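Local atomic coordinates of thermosome subunit (PDB entry 3AQ1), a protein that probably acts as an ATP-dependent group II chaperonin that binds unfolded proteins and hydrolyses ATP to help them fold. Residues Ile92-Ser97 against Asn425-Leu430; Gly363-Glu368 against Arg450-Ala455; Leu369-Ser374 against Gln420-Asn425; Val400-Asn405 against Leu430-Gly435; Ile411-Glu416 against Gly435-Met440. All coordinates share one frame; numbering follows the deposited sequence.

Interaction 1 of 5, residues Ile92-Ser97 against Asn425-Leu430; sequences ITIAIS and NKNAGL
I92 and I94 make a loose van der Waals contact with K426 and N427 at the surface of the chain. It joins the end of helix 71-92 and the short strand that follows to the turn after helix 410-422. No hydrogen bond crosses between the two segments. The K426 chain reaches I92 with its CD methylene: I92 CB lies 4.4 Å from K426 CD. The ammonium end passes the backbone, with K426 NZ also 4.4 Å from I92 CA. K426 and N427 are the two central residues of a type I beta turn from N425 to A428, and the turn presents both side chains to the isoleucines. This is part of the equatorial domain of group II chaperonins, which is built from both ends of the chain. Strand 94-95 is an edge of its three-stranded antiparallel sheet, beside strand 357-360. I94 CG1 stands beside its own backbone N, anti to the carbonyl carbon (chi1 -55°), and this carries CD1 to the amide of N427. There I94 CD1 lies 4.2 Å from N427 OD1, and the two side chains cross at about a right angle. W441 packs on both I94 and N427. N427 ND2 has a weak hydrogen bond to D439.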
# COMPACT_ATOMS: atom_id res chain seq x y z
N ILE A 92 -4.09 23.10 2.54
CA ILE A 92 -4.52 23.08 1.13
C ILE A 92 -4.82 21.69 0.57
O ILE A 92 -5.07 21.53 -0.62
CB ILE A 92 -3.48 23.74 0.22
CG1 ILE A 92 -2.34 22.77 -0.07
CG2 ILE A 92 -2.94 24.99 0.87
CD1 ILE A 92 -1.48 23.18 -1.23
N THR A 93 -4.79 20.68 1.44
CA THR A 93 -5.08 19.31 1.02
C THR A 93 -6.57 19.06 0.94
O THR A 93 -7.36 19.80 1.53
CB THR A 93 -4.50 18.30 2.00
OG1 THR A 93 -4.73 18.77 3.34
CG2 THR A 93 -3.03 18.14 1.78
N ILE A 94 -6.94 18.01 0.22
CA ILE A 94 -8.32 17.60 0.08
C ILE A 94 -8.54 16.42 1.01
O ILE A 94 -7.76 15.48 0.99
CB ILE A 94 -8.60 17.13 -1.35
CG1 ILE A 94 -8.21 18.24 -2.35
CG2 ILE A 94 -10.04 16.68 -1.51
CD1 ILE A 94 -8.62 17.97 -3.76
N ALA A 95 -9.58 16.49 1.82
CA ALA A 95 -9.84 15.46 2.83
C ALA A 95 -10.57 14.26 2.26
O ALA A 95 -11.53 14.40 1.49
CB ALA A 95 -10.61 16.02 4.04
N ILE A 96 -10.10 13.08 2.64
CA ILE A 96 -10.68 11.84 2.16
C ILE A 96 -11.02 10.94 3.33
O ILE A 96 -10.14 10.53 4.09
CB ILE A 96 -9.72 11.11 1.20
CG1 ILE A 96 -9.35 12.04 0.06
CG2 ILE A 96 -10.37 9.84 0.65
CD1 ILE A 96 -10.53 12.34 -0.85
N SER A 97 -12.31 10.64 3.48
CA SER A 97 -12.79 9.76 4.53
C SER A 97 -12.99 8.36 3.96
O SER A 97 -13.29 8.21 2.78
CB SER A 97 -14.11 10.29 5.08
OG SER A 97 -14.95 9.24 5.54
N ASN A 425 -7.24 29.27 -7.30
CA ASN A 425 -7.42 27.89 -7.74
C ASN A 425 -6.31 27.02 -7.20
O ASN A 425 -5.20 27.02 -7.73
CB ASN A 425 -7.43 27.79 -9.26
CG ASN A 425 -8.63 28.48 -9.87
OD1 ASN A 425 -8.82 28.46 -11.09
ND2 ASN A 425 -9.44 29.11 -9.04
N LYS A 426 -6.60 26.27 -6.13
CA LYS A 426 -5.59 25.44 -5.48
C LYS A 426 -5.18 24.26 -6.36
O LYS A 426 -4.03 23.81 -6.31
CB LYS A 426 -6.10 24.94 -4.12
CG LYS A 426 -6.69 26.01 -3.22
CD LYS A 426 -6.93 25.51 -1.79
CE LYS A 426 -7.50 26.63 -0.91
NZ LYS A 426 -7.33 26.37 0.56
N ASN A 427 -6.12 23.77 -7.16
CA ASN A 427 -5.91 22.55 -7.93
C ASN A 427 -5.33 22.78 -9.31
O ASN A 427 -5.25 21.85 -10.12
CB ASN A 427 -7.22 21.77 -8.08
CG ASN A 427 -7.92 21.52 -6.76
OD1 ASN A 427 -7.28 21.38 -5.71
ND2 ASN A 427 -9.24 21.46 -6.81
N ALA A 428 -4.93 24.02 -9.59
CA ALA A 428 -4.41 24.34 -10.92
C ALA A 428 -2.99 23.81 -11.12
O ALA A 428 -2.07 24.24 -10.44
CB ALA A 428 -4.46 25.81 -11.16
N GLY A 429 -2.83 22.88 -12.05
CA GLY A 429 -1.52 22.35 -12.38
C GLY A 429 -1.38 22.01 -13.86
O GLY A 429 -2.37 22.04 -14.62
N LEU A 430 -0.17 21.68 -14.27
CA LEU A 430 0.09 21.38 -15.67
C LEU A 430 -0.37 19.97 -16.03
O LEU A 430 0.04 19.00 -15.40
CB LEU A 430 1.57 21.56 -16.01
CG LEU A 430 1.97 21.16 -17.45
CD1 LEU A 430 1.09 21.87 -18.48
CD2 LEU A 430 3.45 21.42 -17.72

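Interaction 2 of 5, residues Gly363-Glu368 against Arg450-Ala455; sequences GSSEVE and RIKTQA
K452 starts with CG anti to its backbone N, then bends at chi2 (58°) and again at chi3, which brings its ammonium up to helix 364-378. E366 also bends, at chi2 (87°), and sends its carboxylate to meet K452 at about a right angle. The result is a buried salt bridge, K452 NZ to E366 OE2 at 3.0 Å. NZ comes in on the syn side of OE2, 19° out of the carboxylate plane. K452 NZ has a second salt bridge, to E447. The two segments lie on helices 364-378 and 449-467 of the helical equatorial domain. G363 is the N-cap of the first helix, with a positive phi that suits glycine. E366 sits in the first turn, where the helix end would probably help to stabilise its negative charge. One water takes a hydrogen bond from G363 N and donates one to E366 OE1, both 2.9 Å. A weak, longer bond joins it to K452 NZ. S365 OG lies over the lysine methylenes, 3.7 Å from K452 CE. An alanine at K452 would remove the ammonium, and would probably leave the carboxylates of the buried E366 and of E447 without their shared positive partner.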
# COMPACT_ATOMS: atom_id res chain seq x y z
N GLY A 363 2.30 20.06 -10.31
CA GLY A 363 3.00 21.21 -9.80
C GLY A 363 2.08 22.15 -9.05
O GLY A 363 2.51 23.18 -8.53
N SER A 364 0.80 21.78 -8.98
CA SER A 364 -0.17 22.59 -8.24
C SER A 364 0.28 22.90 -6.81
O SER A 364 0.19 24.05 -6.39
CB SER A 364 -1.56 21.93 -8.25
OG SER A 364 -1.58 20.76 -7.46
N SER A 365 0.77 21.91 -6.07
CA SER A 365 1.09 22.11 -4.65
C SER A 365 2.42 22.84 -4.44
O SER A 365 2.62 23.54 -3.44
CB SER A 365 1.06 20.79 -3.88
OG SER A 365 2.20 20.00 -4.14
N GLU A 366 3.35 22.69 -5.37
CA GLU A 366 4.60 23.41 -5.26
C GLU A 366 4.36 24.90 -5.46
O GLU A 366 4.90 25.74 -4.73
CB GLU A 366 5.61 22.86 -6.26
CG GLU A 366 6.24 21.54 -5.82
CD GLU A 366 5.43 20.31 -6.22
OE1 GLU A 366 4.38 20.44 -6.87
OE2 GLU A 366 5.87 19.19 -5.88
N VAL A 367 3.54 25.23 -6.45
CA VAL A 367 3.17 26.60 -6.76
C VAL A 367 2.42 27.26 -5.59
O VAL A 367 2.77 28.37 -5.18
CB VAL A 367 2.31 26.63 -8.01
CG1 VAL A 367 1.71 28.01 -8.27
CG2 VAL A 367 3.13 26.15 -9.19
N GLU A 368 1.41 26.57 -5.05
CA GLU A 368 0.72 27.02 -3.84
C GLU A 368 1.69 27.20 -2.67
O GLU A 368 1.73 28.25 -2.03
CB GLU A 368 -0.42 26.06 -3.45
CG GLU A 368 -1.46 26.69 -2.54
CD GLU A 368 -2.15 27.88 -3.19
OE1 GLU A 368 -2.34 27.86 -4.42
OE2 GLU A 368 -2.51 28.85 -2.47
N ARG A 450 1.61 11.94 2.18
CA ARG A 450 2.84 11.45 2.80
C ARG A 450 4.05 11.49 1.85
O ARG A 450 5.17 11.78 2.27
CB ARG A 450 2.67 10.06 3.44
CG ARG A 450 2.86 8.89 2.50
CD ARG A 450 2.77 7.56 3.24
NE ARG A 450 1.72 7.57 4.25
CZ ARG A 450 1.08 6.49 4.67
NH1 ARG A 450 1.39 5.30 4.18
NH2 ARG A 450 0.13 6.59 5.58
N ILE A 451 3.83 11.22 0.57
CA ILE A 451 4.91 11.31 -0.39
C ILE A 451 5.34 12.77 -0.54
O ILE A 451 6.53 13.08 -0.49
CB ILE A 451 4.52 10.72 -1.76
CG1 ILE A 451 4.45 9.19 -1.68
CG2 ILE A 451 5.50 11.16 -2.83
CD1 ILE A 451 5.69 8.55 -1.07
N LYS A 452 4.38 13.66 -0.72
CA LYS A 452 4.72 15.05 -0.89
C LYS A 452 5.55 15.59 0.29
O LYS A 452 6.53 16.32 0.07
CB LYS A 452 3.47 15.89 -1.15
CG LYS A 452 3.77 17.25 -1.72
CD LYS A 452 4.55 17.13 -3.04
CE LYS A 452 3.67 16.63 -4.18
NZ LYS A 452 4.42 16.56 -5.46
N THR A 453 5.19 15.24 1.53
CA THR A 453 5.93 15.75 2.69
C THR A 453 7.23 15.00 2.91
O THR A 453 8.19 15.56 3.41
CB THR A 453 5.13 15.72 4.02
OG1 THR A 453 4.81 14.36 4.38
CG2 THR A 453 3.86 16.54 3.91
N GLN A 454 7.27 13.72 2.54
CA GLN A 454 8.51 12.99 2.67
C GLN A 454 9.55 13.56 1.72
O GLN A 454 10.71 13.75 2.09
CB GLN A 454 8.30 11.50 2.44
CG GLN A 454 8.50 10.64 3.68
CD GLN A 454 7.71 9.33 3.64
OE1 GLN A 454 6.84 9.09 4.48
NE2 GLN A 454 8.02 8.48 2.65
N ALA A 455 9.14 13.86 0.49
CA ALA A 455 10.06 14.40 -0.49
C ALA A 455 10.60 15.77 -0.06
O ALA A 455 11.79 16.01 -0.13
CB ALA A 455 9.43 14.46 -1.86
O HOH W 1 3.20 18.23 -8.27

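Interaction 3 of 5, residues Leu369-Ser374 against Gln420-Asn425; sequences LSLRLS and QHEKGN
H421 O takes a hydrogen bond from G424 N at 2.8 Å, and a methyl of L371 touches the same oxygen, with L371 CD2 4.3 Å from H421 O. The bond is part of a Schellman motif that closes helix 410-422 in the equatorial domain. The motif's other bond runs from N425 N to Q420 O. G424 takes the positive phi that the motif needs. L371 belongs to helix 364-378 and packs against this helix end. Its CG is anti to the backbone N (chi1 171°), and the leucine reaches across with both methyls. L371 CD1 lies 4.3 Å from E422 CG, touching the aliphatic part of that side chain. The contact lies partly at the surface, and no hydrogen bond crosses it. A side-chain bond adds to the helix end: Q420 NE2 donates to N425 OD1 at 2.9 Å. The acceptor is met in its carbonyl plane and on a lone pair, at a C=O to donor angle of 127°. The bond is bent at the hydrogen (134°), and OD1 is tilted from the plane of the Q420 amide. H421 is held at both ring nitrogens, with ND1 bonded to E368 and NE2 to the backbone oxygen of A428. E368 also forms a salt bridge with R372. One face of the H421 ring meets the backbone carbonyl of N425, whose O lies 3.3 Å above the ring plane, over its centre.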
# COMPACT_ATOMS: atom_id res chain seq x y z
N LEU A 369 2.47 26.17 -2.37
CA LEU A 369 3.48 26.28 -1.32
C LEU A 369 4.38 27.46 -1.57
O LEU A 369 4.56 28.29 -0.69
CB LEU A 369 4.31 25.01 -1.23
CG LEU A 369 3.55 23.87 -0.56
CD1 LEU A 369 4.39 22.62 -0.55
CD2 LEU A 369 3.21 24.29 0.83
N SER A 370 4.95 27.54 -2.77
CA SER A 370 5.87 28.63 -3.11
C SER A 370 5.25 29.99 -2.88
O SER A 370 5.86 30.88 -2.28
CB SER A 370 6.31 28.52 -4.55
OG SER A 370 7.04 29.67 -4.93
N LEU A 371 4.02 30.16 -3.36
CA LEU A 371 3.32 31.42 -3.19
C LEU A 371 3.12 31.76 -1.71
O LEU A 371 3.50 32.83 -1.25
CB LEU A 371 1.98 31.38 -3.91
CG LEU A 371 1.06 32.56 -3.61
CD1 LEU A 371 1.56 33.80 -4.35
CD2 LEU A 371 -0.37 32.25 -3.99
N ARG A 372 2.54 30.84 -0.96
CA ARG A 372 2.23 31.09 0.44
C ARG A 372 3.48 31.15 1.30
O ARG A 372 3.44 31.66 2.41
CB ARG A 372 1.31 30.02 0.99
CG ARG A 372 -0.06 30.04 0.38
CD ARG A 372 -0.76 28.74 0.70
NE ARG A 372 -2.12 28.71 0.17
CZ ARG A 372 -3.20 28.83 0.93
NH1 ARG A 372 -3.08 28.98 2.24
NH2 ARG A 372 -4.40 28.79 0.37
N LEU A 373 4.58 30.62 0.79
CA LEU A 373 5.79 30.61 1.60
C LEU A 373 6.59 31.87 1.31
O LEU A 373 7.45 32.25 2.09
CB LEU A 373 6.61 29.35 1.33
CG LEU A 373 7.79 29.10 2.27
CD1 LEU A 373 7.29 28.96 3.69
CD2 LEU A 373 8.58 27.87 1.82
N SER A 374 6.30 32.50 0.18
CA SER A 374 6.90 33.79 -0.16
C SER A 374 6.17 34.88 0.59
O SER A 374 6.73 35.95 0.85
CB SER A 374 6.86 34.05 -1.67
OG SER A 374 8.00 33.50 -2.31
N GLN A 420 -3.47 31.70 -12.00
CA GLN A 420 -4.54 30.89 -11.45
C GLN A 420 -4.43 30.66 -9.94
O GLN A 420 -5.43 30.72 -9.23
CB GLN A 420 -4.68 29.58 -12.22
CG GLN A 420 -5.46 29.77 -13.49
CD GLN A 420 -6.05 28.48 -13.99
OE1 GLN A 420 -5.78 28.05 -15.11
NE2 GLN A 420 -6.86 27.83 -13.14
N HIS A 421 -3.23 30.42 -9.44
CA HIS A 421 -3.07 30.26 -8.00
C HIS A 421 -3.28 31.55 -7.21
O HIS A 421 -4.01 31.56 -6.21
CB HIS A 421 -1.75 29.58 -7.67
CG HIS A 421 -1.81 28.09 -7.77
ND1 HIS A 421 -1.90 27.27 -6.67
CD2 HIS A 421 -1.85 27.28 -8.85
CE1 HIS A 421 -1.97 26.02 -7.06
NE2 HIS A 421 -1.94 25.99 -8.38
N GLU A 422 -2.67 32.64 -7.68
CA GLU A 422 -2.90 33.96 -7.11
C GLU A 422 -4.40 34.25 -7.03
O GLU A 422 -4.85 34.93 -6.11
CB GLU A 422 -2.22 35.05 -7.95
CG GLU A 422 -0.70 35.10 -7.83
CD GLU A 422 -0.05 35.97 -8.91
OE1 GLU A 422 -0.78 36.62 -9.71
OE2 GLU A 422 1.20 35.98 -8.94
N LYS A 423 -5.15 33.73 -7.99
CA LYS A 423 -6.59 33.97 -8.06
C LYS A 423 -7.43 32.92 -7.32
O LYS A 423 -8.66 32.95 -7.38
CB LYS A 423 -7.05 34.11 -9.52
CG LYS A 423 -6.53 35.37 -10.22
CD LYS A 423 -6.97 35.41 -11.69
CE LYS A 423 -6.64 36.73 -12.38
NZ LYS A 423 -5.17 36.92 -12.53
N GLY A 424 -6.77 31.99 -6.63
CA GLY A 424 -7.45 31.09 -5.70
C GLY A 424 -7.79 29.69 -6.17
O GLY A 424 -8.56 28.99 -5.51
N ASN A 425 -7.24 29.27 -7.30
CA ASN A 425 -7.42 27.89 -7.74
C ASN A 425 -6.31 27.02 -7.20
O ASN A 425 -5.20 27.02 -7.73
CB ASN A 425 -7.43 27.79 -9.26
CG ASN A 425 -8.63 28.48 -9.87
OD1 ASN A 425 -8.82 28.46 -11.09
ND2 ASN A 425 -9.44 29.11 -9.04

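Interaction 4 of 5, residues Val400-Asn405 against Leu430-Gly435; sequences VALAEN and LNVYTG
The beta hairpin of strands 428-430 and 437-439 sets L430, at the end of its first strand, and V432, in its loop, against L402 and A403 on helix 397-405. The hairpin belongs to the equatorial domain. In the related chaperonin GroEL the matching hairpin lies beside the adenine of bound nucleotide, and it would probably border the nucleotide in the same way here. The contact is apolar. L430 has CG anti to its backbone N (chi1 176°), which carries its CD2 methyl to the helix backbone. L430 CD2 lies 3.7 Å from A403 CA and 4.1 Å from A403 CB. The same methyl is 4.3 Å from L402 CB. V432 meets L402 at the same CB and at the backbone oxygen, with V432 CG2 4.2 Å from L402 CB and 4.1 Å from L402 O. Between L430 and V432, N431 fixes the start of the loop. Its OD1 accepts from Y433 N at 3.0 Å, which makes an Asx turn, and from T434 N at 3.3 Å. The first donor lies in the carbonyl plane of N431. The second lies well above it, although its N-H points almost straight at OD1 (171°). L430 also pairs through its backbone with G362 and packs on L408. I413 of helix 410-422 touches both A403 and L430, which places the contact between helices 397-405 and 410-422 and the hairpin strands.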
# COMPACT_ATOMS: atom_id res chain seq x y z
N VAL A 400 8.46 23.73 -13.24
CA VAL A 400 9.30 24.14 -14.35
C VAL A 400 9.91 22.92 -15.04
O VAL A 400 9.99 22.87 -16.27
CB VAL A 400 10.41 25.13 -13.93
CG1 VAL A 400 11.49 25.19 -15.00
CG2 VAL A 400 9.82 26.52 -13.69
N ALA A 401 10.33 21.94 -14.25
CA ALA A 401 10.81 20.68 -14.84
C ALA A 401 9.70 19.94 -15.59
O ALA A 401 9.94 19.41 -16.67
CB ALA A 401 11.46 19.80 -13.81
N LEU A 402 8.48 19.92 -15.04
CA LEU A 402 7.37 19.29 -15.76
C LEU A 402 7.20 19.90 -17.16
O LEU A 402 7.09 19.17 -18.14
CB LEU A 402 6.06 19.37 -14.97
CG LEU A 402 6.02 18.47 -13.73
CD1 LEU A 402 4.77 18.71 -12.88
CD2 LEU A 402 6.14 17.00 -14.15
N ALA A 403 7.19 21.23 -17.24
CA ALA A 403 7.03 21.92 -18.51
C ALA A 403 8.16 21.58 -19.47
O ALA A 403 7.92 21.27 -20.64
CB ALA A 403 6.97 23.42 -18.30
N GLU A 404 9.39 21.62 -18.97
CA GLU A 404 10.56 21.38 -19.81
C GLU A 404 10.55 19.98 -20.42
O GLU A 404 10.70 19.83 -21.64
CB GLU A 404 11.87 21.68 -19.04
CG GLU A 404 12.23 23.19 -18.99
CD GLU A 404 13.37 23.55 -18.00
OE1 GLU A 404 13.82 22.69 -17.21
OE2 GLU A 404 13.81 24.73 -18.02
N ASN A 405 10.35 18.95 -19.60
CA ASN A 405 10.30 17.59 -20.11
C ASN A 405 9.22 17.40 -21.17
O ASN A 405 9.47 16.82 -22.23
CB ASN A 405 10.11 16.59 -18.98
CG ASN A 405 11.25 16.63 -17.99
OD1 ASN A 405 12.33 17.12 -18.30
ND2 ASN A 405 11.00 16.13 -16.79
N LEU A 430 -0.17 21.68 -14.27
CA LEU A 430 0.09 21.38 -15.67
C LEU A 430 -0.37 19.97 -16.03
O LEU A 430 0.04 19.00 -15.40
CB LEU A 430 1.57 21.56 -16.01
CG LEU A 430 1.97 21.16 -17.45
CD1 LEU A 430 1.09 21.87 -18.48
CD2 LEU A 430 3.45 21.42 -17.72
N ASN A 431 -1.23 19.86 -17.04
CA ASN A 431 -1.56 18.55 -17.59
C ASN A 431 -0.54 18.21 -18.65
O ASN A 431 -0.64 18.69 -19.78
CB ASN A 431 -2.95 18.58 -18.22
CG ASN A 431 -3.30 17.27 -18.88
OD1 ASN A 431 -2.43 16.58 -19.41
ND2 ASN A 431 -4.57 16.91 -18.85
N VAL A 432 0.46 17.40 -18.31
CA VAL A 432 1.64 17.29 -19.16
C VAL A 432 1.35 16.88 -20.61
O VAL A 432 2.12 17.21 -21.53
CB VAL A 432 2.73 16.39 -18.53
CG1 VAL A 432 3.64 15.81 -19.61
CG2 VAL A 432 3.54 17.19 -17.53
N TYR A 433 0.23 16.21 -20.83
CA TYR A 433 -0.12 15.72 -22.16
C TYR A 433 -0.80 16.79 -23.03
O TYR A 433 -0.40 17.01 -24.18
CB TYR A 433 -0.96 14.45 -22.05
CG TYR A 433 -0.37 13.46 -21.07
CD1 TYR A 433 0.86 12.86 -21.32
CD2 TYR A 433 -1.03 13.13 -19.89
CE1 TYR A 433 1.41 11.97 -20.42
CE2 TYR A 433 -0.49 12.24 -19.00
CZ TYR A 433 0.73 11.66 -19.26
OH TYR A 433 1.27 10.77 -18.36
N THR A 434 -1.79 17.48 -22.47
CA THR A 434 -2.51 18.51 -23.22
C THR A 434 -1.80 19.87 -23.23
O THR A 434 -2.30 20.84 -23.81
CB THR A 434 -3.96 18.66 -22.72
OG1 THR A 434 -4.00 19.49 -21.55
CG2 THR A 434 -4.55 17.31 -22.38
N GLY A 435 -0.64 19.96 -22.59
CA GLY A 435 0.09 21.21 -22.50
C GLY A 435 -0.64 22.35 -21.79
O GLY A 435 -0.09 23.45 -21.66

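Interaction 5 of 5, residues Ile411-Glu416 against Gly435-Met440; sequences IDIMVE and GEVVDM
I413 and E416, one turn apart on helix 410-422, pack on V437 by van der Waals contact. The closer approach is that of E416, whose CG lies 3.7 Å from V437 CG2 and 3.8 Å from V437 CB. E416 places CG anti to its backbone N (chi1 176°) and then bends at chi2 (62°), which leaves the methylene against the valine. The two side chains meet at a slant. I413 meets the same methyl through its branch, with I413 CG2 4.3 Å from V437 CG2. V437 lies on strand 437-439, the returning strand of an antiparallel hairpin in the equatorial domain. V438 pairs with G429 and M440 with N427 along that hairpin. Helix 410-422 lies against V437 over more than one turn, since L417 and Q420 also touch it. A428 of the partner strand packs on V437 too. The remaining touch is between a methyl and a backbone oxygen: I413 CD1 lies 3.7 Å from G435 O. G435 has positive phi, and this turn in the backbone leads into the strand. No hydrogen bond crosses between the segments. I413 also packs on A403 of helix 397-405 and on L430 of the hairpin.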
# COMPACT_ATOMS: atom_id res chain seq x y z
N ILE A 411 8.06 29.44 -19.07
CA ILE A 411 7.60 30.79 -18.77
C ILE A 411 6.10 30.89 -18.97
O ILE A 411 5.37 31.42 -18.13
CB ILE A 411 8.30 31.83 -19.65
CG1 ILE A 411 9.82 31.73 -19.49
CG2 ILE A 411 7.83 33.23 -19.29
CD1 ILE A 411 10.25 31.67 -18.04
N ASP A 412 5.63 30.37 -20.09
CA ASP A 412 4.21 30.35 -20.39
C ASP A 412 3.41 29.66 -19.29
O ASP A 412 2.40 30.19 -18.82
CB ASP A 412 3.95 29.66 -21.73
CG ASP A 412 3.92 30.63 -22.88
OD1 ASP A 412 4.42 31.76 -22.71
OD2 ASP A 412 3.39 30.27 -23.96
N ILE A 413 3.87 28.48 -18.89
CA ILE A 413 3.18 27.67 -17.89
C ILE A 413 3.21 28.30 -16.50
O ILE A 413 2.21 28.25 -15.78
CB ILE A 413 3.78 26.25 -17.78
CG1 ILE A 413 3.72 25.53 -19.13
CG2 ILE A 413 3.09 25.47 -16.68
CD1 ILE A 413 2.34 25.34 -19.63
N MET A 414 4.36 28.87 -16.12
CA MET A 414 4.53 29.48 -14.81
C MET A 414 3.69 30.75 -14.64
O MET A 414 3.12 31.00 -13.58
CB MET A 414 6.01 29.77 -14.50
CG MET A 414 6.84 28.53 -14.16
SD MET A 414 6.03 27.41 -12.99
CE MET A 414 5.81 28.48 -11.56
N VAL A 415 3.63 31.55 -15.69
CA VAL A 415 2.77 32.72 -15.69
C VAL A 415 1.35 32.26 -15.42
O VAL A 415 0.69 32.75 -14.51
CB VAL A 415 2.86 33.46 -17.03
CG1 VAL A 415 1.68 34.41 -17.23
CG2 VAL A 415 4.20 34.19 -17.13
N GLU A 416 0.91 31.29 -16.19
CA GLU A 416 -0.46 30.81 -16.08
C GLU A 416 -0.72 30.13 -14.73
O GLU A 416 -1.81 30.28 -14.17
CB GLU A 416 -0.78 29.90 -17.27
CG GLU A 416 -2.15 29.25 -17.23
CD GLU A 416 -3.27 30.27 -17.25
OE1 GLU A 416 -2.96 31.47 -17.43
OE2 GLU A 416 -4.45 29.87 -17.09
N GLY A 435 -0.64 19.96 -22.59
CA GLY A 435 0.09 21.21 -22.50
C GLY A 435 -0.64 22.35 -21.79
O GLY A 435 -0.09 23.45 -21.66
N GLU A 436 -1.86 22.09 -21.33
CA GLU A 436 -2.67 23.11 -20.65
C GLU A 436 -2.58 23.08 -19.12
O GLU A 436 -2.13 22.11 -18.52
CB GLU A 436 -4.15 22.98 -21.05
CG GLU A 436 -4.50 23.51 -22.42
CD GLU A 436 -5.97 23.26 -22.75
OE1 GLU A 436 -6.60 22.40 -22.07
OE2 GLU A 436 -6.49 23.91 -23.68
N VAL A 437 -3.03 24.17 -18.50
CA VAL A 437 -3.18 24.23 -17.06
C VAL A 437 -4.65 24.06 -16.69
O VAL A 437 -5.50 24.80 -17.18
CB VAL A 437 -2.68 25.55 -16.50
CG1 VAL A 437 -3.05 25.63 -15.04
CG2 VAL A 437 -1.19 25.67 -16.69
N VAL A 438 -4.94 23.09 -15.84
CA VAL A 438 -6.32 22.73 -15.55
C VAL A 438 -6.49 22.24 -14.11
O VAL A 438 -5.49 22.13 -13.37
CB VAL A 438 -6.83 21.65 -16.53
CG1 VAL A 438 -7.09 22.26 -17.92
CG2 VAL A 438 -5.83 20.50 -16.63
N ASP A 439 -7.73 21.97 -13.71
CA ASP A 439 -8.04 21.45 -12.36
C ASP A 439 -7.53 20.01 -12.20
O ASP A 439 -8.16 19.06 -12.67
CB ASP A 439 -9.54 21.53 -12.07
CG ASP A 439 -9.88 21.33 -10.60
OD1 ASP A 439 -9.38 20.36 -10.00
OD2 ASP A 439 -10.64 22.15 -10.04
N MET A 440 -6.39 19.84 -11.55
CA MET A 440 -5.73 18.54 -11.52
C MET A 440 -6.54 17.47 -10.79
O MET A 440 -6.31 16.27 -10.99
CB MET A 440 -4.32 18.67 -10.92
CG MET A 440 -3.32 19.38 -11.83
SD MET A 440 -2.68 18.41 -13.20
CE MET A 440 -3.82 18.82 -14.50

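All five contacts lie in the equatorial domain, on one side of the chain's centre. Interactions 4 and 5 have centres about 8 Å apart, share G435, and pack two successive helices on one hairpin. Its pairing also joins interactions 1 and 5, through N427 O and M440 N at 2.7 Å. H421 links three contacts: it belongs to interaction 3, bonds to E368 of interaction 2, and bonds to A428 of interaction 1. Interactions 2 and 3 use successive parts of helix 364-378, with centres about 13 Å apart. G363 N of interaction 2 touches L402 CD1 of interaction 4. By family resemblance, the start of helix 364-378 at G363 and the hairpin loop probably border the nucleotide pocket.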